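Local coordinates for kinesin-like protein KIF19 (Mus musculus, PDB 5GSZ) that walks toward microtubule plus ends as an ATP-driven kinesin-8 motor and depolymerises microtubules at ciliary tips, so regulating the length of motile cilia, at residues Met79-Gln82 / Ala83-Ser87. Sequence-based numbering, arbitrary orientation.
Sequences MVYQ and ATTKS
Tyr-81 lays its ring against the start of the Lys-86 side chain near the C-terminal end of helix 77-84. With CG anti to the backbone N (chi1 162°), the ring runs forward along the chain, and Lys-86 CB sits over one face, 4.0 Å from the ring centroid, in a CH-pi contact, while CG lies beside the hydroxyl. A tyrosine suits this place because it offers both a ring face and a hydroxyl that bonds Asp-130, the residue outside this contact with which Lys-86 NZ forms a salt bridge. Thr-85 approaches the ring obliquely, its OG1 3.2 Å from Tyr-81 CD1. Gln-82 and Lys-86 lie side by side, pointing the same way; the amide divides its ends, OE1 touching Lys-86 CD without a bond and NE2 turning to Glu-78.

The carbonyl oxygen of Tyr-81 accepts the amides three, four and five residues on, Thr-84 N lying well above the carbonyl plane. Thr-84 turns its OG1 back (chi1 53°) to bond Val-80 O, using the hydroxyl on CB of a short side chain. Were an alanine to replace Tyr-81, Lys-86 CB would probably lose the ring it packs on, and Asp-130 its hydroxyl partner.

Within the kinesin motor domain, Tyr-81 and Thr-85 pack on helix 123-136, whereas Val-80, buried, branched and apolar, meets Phe-71 and Arg-17, and Thr-84 meets Phe-71 and Met-13, on strands 69-71 and 12-18 of the central sheet.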
loop_
_atom_site.group_PDB
_atom_site.type_symbol
_atom_site.label_atom_id
_atom_site.label_comp_id
_atom_site.label_asym_id
_atom_site.label_seq_id
_atom_site.Cartn_x
_atom_site.Cartn_y
_atom_site.Cartn_z
ATOM N N MET A 79 -3.502 11.568 11.845
ATOM C CA MET A 79 -4.840 11.743 11.297
ATOM C C MET A 79 -5.045 10.848 10.085
ATOM O O MET A 79 -6.131 10.282 9.891
ATOM C CB MET A 79 -5.073 13.200 10.922
ATOM C CG MET A 79 -4.915 14.182 12.058
ATOM S SD MET A 79 -5.170 15.866 11.470
ATOM C CE MET A 79 -4.854 16.767 12.996
ATOM N N VAL A 80 -4.007 10.719 9.255
ATOM C CA VAL A 80 -4.052 9.763 8.154
ATOM C C VAL A 80 -4.275 8.359 8.691
ATOM O O VAL A 80 -5.101 7.602 8.166
ATOM C CB VAL A 80 -2.767 9.856 7.310
ATOM C CG1 VAL A 80 -2.558 8.570 6.529
ATOM C CG2 VAL A 80 -2.870 11.018 6.351
ATOM N N TYR A 81 -3.560 7.998 9.756
ATOM C CA TYR A 81 -3.741 6.685 10.350
ATOM C C TYR A 81 -5.167 6.489 10.853
ATOM O O TYR A 81 -5.809 5.470 10.556
ATOM C CB TYR A 81 -2.749 6.493 11.483
ATOM C CG TYR A 81 -3.152 5.374 12.399
ATOM C CD1 TYR A 81 -3.051 4.049 11.988
ATOM C CD2 TYR A 81 -3.645 5.637 13.673
ATOM C CE1 TYR A 81 -3.421 3.012 12.824
ATOM C CE2 TYR A 81 -4.013 4.613 14.512
ATOM C CZ TYR A 81 -3.899 3.302 14.084
ATOM O OH TYR A 81 -4.263 2.279 14.921
ATOM N N GLN A 82 -5.676 7.454 11.630
ATOM C CA GLN A 82 -7.018 7.320 12.189
ATOM C C GLN A 82 -8.050 7.133 11.082
ATOM O O GLN A 82 -8.977 6.328 11.213
ATOM C CB GLN A 82 -7.373 8.544 13.034
ATOM C CG GLN A 82 -6.454 8.901 14.212
ATOM C CD GLN A 82 -6.676 8.059 15.455
ATOM O OE1 GLN A 82 -7.699 7.395 15.595
ATOM N NE2 GLN A 82 -5.728 8.122 16.387
ATOM N N ALA A 83 -7.890 7.846 9.978
ATOM C CA ALA A 83 -8.893 7.811 8.929
ATOM C C ALA A 83 -8.747 6.627 7.993
ATOM O O ALA A 83 -9.648 6.391 7.179
ATOM C CB ALA A 83 -8.836 9.099 8.109
ATOM N N THR A 84 -7.649 5.887 8.053
ATOM C CA THR A 84 -7.444 4.864 7.034
ATOM C C THR A 84 -7.412 3.451 7.590
ATOM O O THR A 84 -8.171 2.591 7.110
ATOM C CB THR A 84 -6.156 5.134 6.227
ATOM O OG1 THR A 84 -5.051 5.288 7.118
ATOM C CG2 THR A 84 -6.314 6.374 5.401
ATOM N N THR A 85 -6.551 3.173 8.584
ATOM C CA THR A 85 -6.297 1.799 8.980
ATOM C C THR A 85 -6.624 1.470 10.432
ATOM O O THR A 85 -6.662 0.288 10.772
ATOM C CB THR A 85 -4.830 1.429 8.702
ATOM O OG1 THR A 85 -3.967 2.237 9.497
ATOM C CG2 THR A 85 -4.493 1.691 7.277
ATOM N N LYS A 86 -6.853 2.458 11.299
ATOM C CA LYS A 86 -7.126 2.151 12.701
ATOM C C LYS A 86 -8.271 1.150 12.836
ATOM O O LYS A 86 -8.173 0.163 13.579
ATOM C CB LYS A 86 -7.445 3.438 13.467
ATOM C CG LYS A 86 -7.631 3.245 14.959
ATOM C CD LYS A 86 -8.340 4.437 15.549
ATOM C CE LYS A 86 -8.695 4.257 17.019
ATOM N NZ LYS A 86 -7.499 4.252 17.902
ATOM N N SER A 87 -9.363 1.379 12.099
ATOM C CA SER A 87 -10.561 0.559 12.206
ATOM C C SER A 87 -10.386 -0.838 11.636
ATOM O O SER A 87 -11.280 -1.667 11.813
ATOM C CB SER A 87 -11.723 1.239 11.495
ATOM O OG SER A 87 -11.582 1.177 10.081
#